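Local structure of uncharacterized protein DUF849 with a TIM barrel fold (Burkholderia xenovorans LB400, 3E49) at residues A[46-51]-A[82-87]; A[107-112]-A[301-306]; A[9-14]-A[253-258]. The protein probably cleaves beta-keto acids such as 3-keto-5-aminohexanoate, using a zinc ion held in a TIM barrel. All blocks are in the same frame, centred on the assembly; numbering follows the deposited sequence.

Interaction 1 (A[46-51]-A[82-87]); sequences AAVIHL and VINLTT. With ZN (zinc ion), chain E.
Adjacent parallel strands of the TIM barrel, 48-54 and 82-85, meet here, with H50 and N84 paired next to the zinc site and L51 and I83 touching on the opposite, outward face. The short strand axes approach to 4.7 Å and diverge by 25°, and the register pairs V48 with V82, I49 with I83, H50 with N84 and L51 with L85. Five backbone hydrogen bonds fix that register, donated alternately by each strand: V82 N to A47 O, I49 N to V82 O, N84 N to I49 O, L51 N to N84 O (2.7 Å) and T86 N to L51 O (3.1 Å).

On the inner face, the H50 ring leaves with CG anti to the backbone N (chi1 172°), and NE2 coordinates the zinc at 2.2 Å. H52 and E259 complete the protein ligands of the metal. N84 ND2 sits at the edge of the H50 ring, 3.8 Å from ND1, its amide turned 70° from the ring. These two nitrogens do not bond to each other; both hydrogen-bond to E170 OE1, which ties the ring and the amide to one acceptor. Water 1, a further zinc ligand, lies in the ring plane and is 2.9 Å from T86 OG1, just after strand 82-85; this hydroxyl also hydrogen-bonds to G88 N. V48 CG1 rests on N84 CB on the same face of the sheet.

The outward face is apolar: L51 CD1 meets I83 CG2 at 3.6 Å, and L51 CB packs on L85 CD2. Helix 31-44 covers I49 and L51 there, while strands 10-13 and 109-113 flank the pair within the barrel wall.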
# COMPACT_ATOMS: atom_id res chain seq x y z
N ALA A 46 -0.07 -31.88 5.63
CA ALA A 46 0.79 -31.30 4.61
C ALA A 46 0.59 -32.04 3.29
O ALA A 46 0.68 -33.27 3.25
CB ALA A 46 2.25 -31.39 5.02
N ALA A 47 0.29 -31.29 2.23
CA ALA A 47 0.09 -31.88 0.90
C ALA A 47 1.41 -31.86 0.15
O ALA A 47 1.58 -32.58 -0.79
CB ALA A 47 -0.98 -31.11 0.12
N VAL A 48 2.36 -31.01 0.57
CA VAL A 48 3.67 -30.89 -0.10
C VAL A 48 4.79 -30.91 0.93
O VAL A 48 4.75 -30.19 1.92
CB VAL A 48 3.80 -29.57 -0.95
CG1 VAL A 48 5.22 -29.47 -1.62
CG2 VAL A 48 2.62 -29.45 -2.02
N ILE A 49 5.79 -31.75 0.68
CA ILE A 49 6.95 -31.91 1.53
C ILE A 49 8.18 -31.38 0.80
O ILE A 49 8.59 -31.90 -0.20
CB ILE A 49 7.15 -33.41 1.94
CG1 ILE A 49 5.83 -34.02 2.44
CG2 ILE A 49 8.20 -33.53 3.00
CD1 ILE A 49 5.25 -33.38 3.75
N HIS A 50 8.74 -30.29 1.31
CA HIS A 50 9.91 -29.64 0.74
C HIS A 50 11.13 -30.25 1.45
O HIS A 50 11.28 -30.16 2.69
CB HIS A 50 9.79 -28.12 0.93
CG HIS A 50 11.01 -27.35 0.55
ND1 HIS A 50 11.06 -26.54 -0.56
CD2 HIS A 50 12.17 -27.15 1.21
CE1 HIS A 50 12.24 -25.94 -0.60
NE2 HIS A 50 12.96 -26.37 0.41
N LEU A 51 12.01 -30.83 0.63
CA LEU A 51 13.12 -31.67 1.12
C LEU A 51 14.52 -31.27 0.79
O LEU A 51 14.84 -30.86 -0.34
CB LEU A 51 12.91 -33.11 0.58
CG LEU A 51 11.71 -33.86 1.18
CD1 LEU A 51 11.15 -34.92 0.23
CD2 LEU A 51 12.04 -34.44 2.53
N VAL A 82 3.10 -34.69 -2.08
CA VAL A 82 4.02 -34.34 -3.15
C VAL A 82 5.45 -34.08 -2.64
O VAL A 82 5.67 -33.27 -1.72
CB VAL A 82 3.58 -33.03 -3.89
CG1 VAL A 82 4.49 -32.77 -5.09
CG2 VAL A 82 2.12 -33.07 -4.30
N ILE A 83 6.42 -34.75 -3.27
CA ILE A 83 7.82 -34.60 -2.93
C ILE A 83 8.41 -33.42 -3.72
O ILE A 83 8.36 -33.35 -4.96
CB ILE A 83 8.60 -35.92 -3.17
CG1 ILE A 83 8.14 -36.94 -2.15
CG2 ILE A 83 10.12 -35.70 -3.13
CD1 ILE A 83 8.67 -38.32 -2.34
N ASN A 84 8.98 -32.47 -2.99
CA ASN A 84 9.51 -31.28 -3.57
C ASN A 84 10.98 -31.19 -3.18
O ASN A 84 11.29 -31.08 -2.01
CB ASN A 84 8.69 -30.11 -3.02
CG ASN A 84 9.20 -28.77 -3.44
OD1 ASN A 84 10.26 -28.62 -4.05
ND2 ASN A 84 8.42 -27.74 -3.09
N LEU A 85 11.89 -31.30 -4.14
CA LEU A 85 13.34 -31.23 -3.85
C LEU A 85 13.95 -29.88 -4.06
O LEU A 85 13.68 -29.23 -5.05
CB LEU A 85 14.12 -32.17 -4.76
CG LEU A 85 13.64 -33.62 -4.70
CD1 LEU A 85 14.58 -34.49 -5.55
CD2 LEU A 85 13.53 -34.10 -3.24
N THR A 86 14.86 -29.52 -3.17
CA THR A 86 15.58 -28.27 -3.26
C THR A 86 16.61 -28.27 -4.41
O THR A 86 17.15 -29.32 -4.74
CB THR A 86 16.34 -27.97 -1.95
OG1 THR A 86 16.99 -26.72 -2.10
CG2 THR A 86 17.42 -29.03 -1.64
N THR A 87 16.81 -27.10 -5.03
CA THR A 87 17.85 -26.88 -6.03
C THR A 87 18.84 -25.88 -5.49
O THR A 87 19.71 -25.41 -6.20
CB THR A 87 17.34 -26.37 -7.39
OG1 THR A 87 16.80 -25.03 -7.31
CG2 THR A 87 16.36 -27.31 -7.93
ZN ZN E . 14.67 -25.25 1.19
O HOH W 1 15.39 -24.61 -0.98
O HOH W 2 13.74 -23.08 0.78

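Interaction 2 (A[107-112]-A[301-306]); sequences PELASL and LGLKGP
E108 OE1 is gripped by two groups: G305 N, which donates to it at 2.7 Å, and R298 NE, which forms a salt bridge with it from helix 294-301. The contact joins the N-terminal end of a TIM-barrel strand, 109-113, to the loop that follows this helix, whose C-terminus ends in a Schellman motif at G302. The G305 bond is short but bent, with an N-H...O angle of 133°, and G305 N comes from above the carboxylate, 36° out of its plane. With R298 alongside, the carboxylate would be expected to stay ionised.

The E108 backbone is held as well. Water 3 donates to E108 O at 2.8 Å and accepts from K304 N at 3.0 Å, so it bridges the two main chains where they do not bond directly. Side chains fill in around these polar links. L109 and L303 cross at about a right angle, with L109 CD2 and L303 CD2 3.8 Å apart, and L303 CD2 also rests against E108 O. Farther along, L301 CD1 reaches L109 CD1 at 4.3 Å, a looser apolar touch.

K304 starts with CG between its backbone N and carbonyl carbon (chi1 68°) and then runs fully extended, which lays its CG 3.9 Å from E108 CG and carries the chain past P107. Its NZ hydrogen-bonds to M106 O and N165 O, while K304 CE lies 3.6 Å from P107 O.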
# COMPACT_ATOMS: atom_id res chain seq x y z
N PRO A 107 11.60 -34.96 -9.64
CA PRO A 107 10.42 -34.83 -8.78
C PRO A 107 9.29 -34.03 -9.45
O PRO A 107 9.51 -33.40 -10.44
CB PRO A 107 10.99 -34.10 -7.55
CG PRO A 107 12.07 -33.29 -8.09
CD PRO A 107 12.71 -34.12 -9.17
N GLU A 108 8.10 -34.07 -8.89
CA GLU A 108 6.96 -33.31 -9.40
C GLU A 108 7.22 -31.82 -9.20
O GLU A 108 6.81 -30.99 -10.00
CB GLU A 108 5.71 -33.70 -8.63
CG GLU A 108 5.15 -35.08 -9.01
CD GLU A 108 3.90 -35.37 -8.27
OE1 GLU A 108 2.80 -35.22 -8.87
OE2 GLU A 108 4.00 -35.76 -7.09
N LEU A 109 7.88 -31.52 -8.09
CA LEU A 109 8.23 -30.15 -7.74
C LEU A 109 9.70 -30.05 -7.38
O LEU A 109 10.26 -31.00 -6.81
CB LEU A 109 7.42 -29.67 -6.52
CG LEU A 109 6.01 -29.16 -6.68
CD1 LEU A 109 5.32 -29.00 -5.29
CD2 LEU A 109 6.01 -27.87 -7.53
N ALA A 110 10.29 -28.88 -7.65
CA ALA A 110 11.62 -28.55 -7.18
C ALA A 110 11.58 -27.08 -6.76
O ALA A 110 10.84 -26.29 -7.37
CB ALA A 110 12.66 -28.77 -8.26
N SER A 111 12.36 -26.70 -5.75
CA SER A 111 12.37 -25.30 -5.35
C SER A 111 13.28 -24.57 -6.32
O SER A 111 14.20 -25.18 -6.87
CB SER A 111 12.86 -25.17 -3.91
OG SER A 111 14.25 -25.47 -3.82
N LEU A 112 13.05 -23.28 -6.53
CA LEU A 112 13.87 -22.48 -7.44
C LEU A 112 13.95 -21.07 -6.85
O LEU A 112 12.94 -20.35 -6.79
CB LEU A 112 13.27 -22.45 -8.87
CG LEU A 112 13.92 -21.65 -10.02
CD1 LEU A 112 15.40 -21.75 -10.07
CD2 LEU A 112 13.36 -22.08 -11.37
N LEU A 301 -1.77 -27.14 -8.74
CA LEU A 301 -0.41 -26.84 -9.21
C LEU A 301 -0.01 -27.39 -10.58
O LEU A 301 1.10 -27.12 -11.04
CB LEU A 301 0.58 -27.28 -8.14
CG LEU A 301 0.48 -26.59 -6.76
CD1 LEU A 301 1.51 -27.17 -5.77
CD2 LEU A 301 0.65 -25.08 -6.91
N GLY A 302 -0.91 -28.14 -11.23
CA GLY A 302 -0.67 -28.75 -12.56
C GLY A 302 0.46 -29.77 -12.53
O GLY A 302 1.28 -29.81 -13.44
N LEU A 303 0.51 -30.59 -11.48
CA LEU A 303 1.63 -31.52 -11.27
C LEU A 303 1.49 -32.84 -12.08
O LEU A 303 0.38 -33.25 -12.41
CB LEU A 303 1.81 -31.78 -9.78
CG LEU A 303 2.20 -30.55 -8.92
CD1 LEU A 303 2.49 -31.04 -7.52
CD2 LEU A 303 3.40 -29.82 -9.51
N LYS A 304 2.63 -33.48 -12.37
CA LYS A 304 2.66 -34.67 -13.25
C LYS A 304 2.19 -36.01 -12.66
O LYS A 304 1.86 -36.94 -13.41
CB LYS A 304 4.03 -34.81 -13.88
CG LYS A 304 5.16 -35.15 -12.93
CD LYS A 304 6.48 -35.26 -13.69
CE LYS A 304 7.64 -35.38 -12.74
NZ LYS A 304 8.96 -35.69 -13.42
N GLY A 305 2.11 -36.13 -11.34
CA GLY A 305 1.64 -37.37 -10.73
C GLY A 305 2.74 -38.09 -9.98
O GLY A 305 3.90 -38.11 -10.42
N PRO A 306 2.37 -38.73 -8.85
CA PRO A 306 3.28 -39.36 -7.90
C PRO A 306 4.08 -40.51 -8.45
O PRO A 306 5.09 -40.89 -7.86
CB PRO A 306 2.35 -39.87 -6.80
CG PRO A 306 1.01 -39.96 -7.42
CD PRO A 306 0.96 -38.90 -8.46
O HOH W 3 5.07 -31.74 -12.07

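Interaction 3 (A[9-14]-A[253-258]); sequences IITCAV and NVRVGL
A13, I9 and V254 lose the most surface where strands 10-13 and 253-256, the first and last parallel strands of the TIM barrel, close the cylinder. At the start of the pair, I9 N donates to N253 OD1 at 2.8 Å, nearly straight at 174°, although the donor is tilted 28° from the amide plane. A side-chain carbonyl thus stands in for a backbone one at the edge of the pairing, and the I9 side chain crosses this amide obliquely.

V254 takes up the register from there: its N bonds to I9 O, and its O accepts from T11 N at 2.8 Å. Water 4 also donates to V254 O, and this water lies 2.8 Å from T11 OG1. On the outward face, with chi1 -60° placing CG1 anti to the carbonyl carbon, V254 CG2 falls between the backbone N and the carbonyl carbon, 3.7 Å from I10 CG1, the two side chains running side by side. V256 N then bonds to T11 O at 2.7 Å.

A13 ends the pairing by donating its N to V256 O. Its methyl lies obliquely against the R255 guanidinium, whose NH1 and NE are held by salt bridges to E170 and D260; A13 CB to R255 NH2 is 3.3 Å. Beyond it, G257 CA sends a CA-H...O contact to A13 O at 3.2 Å.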
# COMPACT_ATOMS: atom_id res chain seq x y z
N ILE A 9 -3.34 -25.29 0.58
CA ILE A 9 -2.21 -26.16 0.45
C ILE A 9 -1.23 -25.86 1.55
O ILE A 9 -0.70 -24.74 1.61
CB ILE A 9 -1.44 -25.94 -0.86
CG1 ILE A 9 -2.36 -26.19 -2.08
CG2 ILE A 9 -0.18 -26.84 -0.90
CD1 ILE A 9 -1.81 -25.61 -3.36
N ILE A 10 -0.93 -26.86 2.38
CA ILE A 10 0.10 -26.71 3.41
C ILE A 10 1.38 -27.38 2.89
O ILE A 10 1.38 -28.57 2.56
CB ILE A 10 -0.29 -27.40 4.71
CG1 ILE A 10 -1.61 -26.81 5.26
CG2 ILE A 10 0.87 -27.40 5.68
CD1 ILE A 10 -2.13 -27.48 6.50
N THR A 11 2.44 -26.58 2.78
CA THR A 11 3.76 -27.09 2.47
C THR A 11 4.53 -27.21 3.79
O THR A 11 4.51 -26.27 4.63
CB THR A 11 4.53 -26.21 1.51
OG1 THR A 11 3.88 -26.22 0.23
CG2 THR A 11 5.99 -26.72 1.38
N CYS A 12 5.20 -28.36 3.97
CA CYS A 12 6.06 -28.54 5.12
C CYS A 12 7.52 -28.76 4.67
O CYS A 12 7.82 -29.71 4.00
CB CYS A 12 5.57 -29.68 6.00
SG CYS A 12 6.45 -29.66 7.57
N ALA A 13 8.41 -27.85 5.04
CA ALA A 13 9.84 -27.91 4.74
C ALA A 13 10.48 -28.53 5.98
O ALA A 13 10.70 -27.85 6.99
CB ALA A 13 10.38 -26.50 4.50
N VAL A 14 10.84 -29.80 5.88
CA VAL A 14 11.21 -30.59 7.06
C VAL A 14 12.56 -30.36 7.73
O VAL A 14 12.67 -30.65 8.91
CB VAL A 14 11.00 -32.13 6.84
CG1 VAL A 14 9.55 -32.44 6.56
CG2 VAL A 14 11.89 -32.60 5.71
N ASN A 253 -2.00 -19.94 0.30
CA ASN A 253 -1.56 -21.22 0.79
C ASN A 253 -0.44 -20.98 1.77
O ASN A 253 0.03 -19.86 1.88
CB ASN A 253 -1.17 -22.07 -0.40
CG ASN A 253 -2.34 -22.23 -1.32
OD1 ASN A 253 -3.32 -22.91 -0.96
ND2 ASN A 253 -2.30 -21.57 -2.47
N VAL A 254 -0.04 -22.01 2.51
CA VAL A 254 0.90 -21.78 3.63
C VAL A 254 2.09 -22.73 3.68
O VAL A 254 1.97 -23.89 3.32
CB VAL A 254 0.12 -21.88 4.95
CG1 VAL A 254 -1.01 -20.82 5.00
CG2 VAL A 254 -0.48 -23.31 5.15
N ARG A 255 3.20 -22.28 4.21
CA ARG A 255 4.39 -23.11 4.37
C ARG A 255 4.84 -23.06 5.79
O ARG A 255 4.97 -21.98 6.37
CB ARG A 255 5.53 -22.72 3.44
CG ARG A 255 6.81 -23.46 3.68
CD ARG A 255 7.76 -23.29 2.57
NE ARG A 255 9.11 -23.61 3.00
CZ ARG A 255 10.18 -23.63 2.23
NH1 ARG A 255 10.09 -23.47 0.92
NH2 ARG A 255 11.35 -23.85 2.77
N VAL A 256 5.04 -24.25 6.35
CA VAL A 256 5.57 -24.40 7.71
C VAL A 256 6.79 -25.35 7.65
O VAL A 256 7.19 -25.78 6.57
CB VAL A 256 4.49 -24.84 8.73
CG1 VAL A 256 3.36 -23.79 8.80
CG2 VAL A 256 3.90 -26.23 8.39
N GLY A 257 7.37 -25.66 8.80
CA GLY A 257 8.50 -26.59 8.88
C GLY A 257 9.71 -26.14 9.65
O GLY A 257 9.99 -24.95 9.71
N LEU A 258 10.45 -27.11 10.18
CA LEU A 258 11.67 -26.86 10.96
C LEU A 258 12.81 -26.30 10.14
O LEU A 258 13.76 -25.67 10.68
CB LEU A 258 12.09 -28.13 11.76
CG LEU A 258 11.44 -28.44 13.12
CD1 LEU A 258 9.99 -28.20 13.19
CD2 LEU A 258 11.77 -29.92 13.53
O HOH W 4 2.03 -24.10 0.27

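All three contacts reach one barrel sheet, interaction 2 through strand 109-113 alone. Interactions 1 and 3 share a strand border, where C12 N probably bonds to V48 O at 2.8 Å and H50 N to C12 O at 2.9 Å. Interactions 1 and 2 adjoin along strands 82-85 and 109-113, with S111 N 2.9 Å from L85 O and T87 OG1 2.6 Å from S111 O. Interactions 2 and 3 (centres about 15 Å apart) barely touch. H50 and R255 converge on the zinc site: H50 ND1 lies 3.6 Å from R255 NH1, and E170 engages both. The L109 side chain is about 11 Å from the zinc, but S111 farther along strand 109-113 reaches H50.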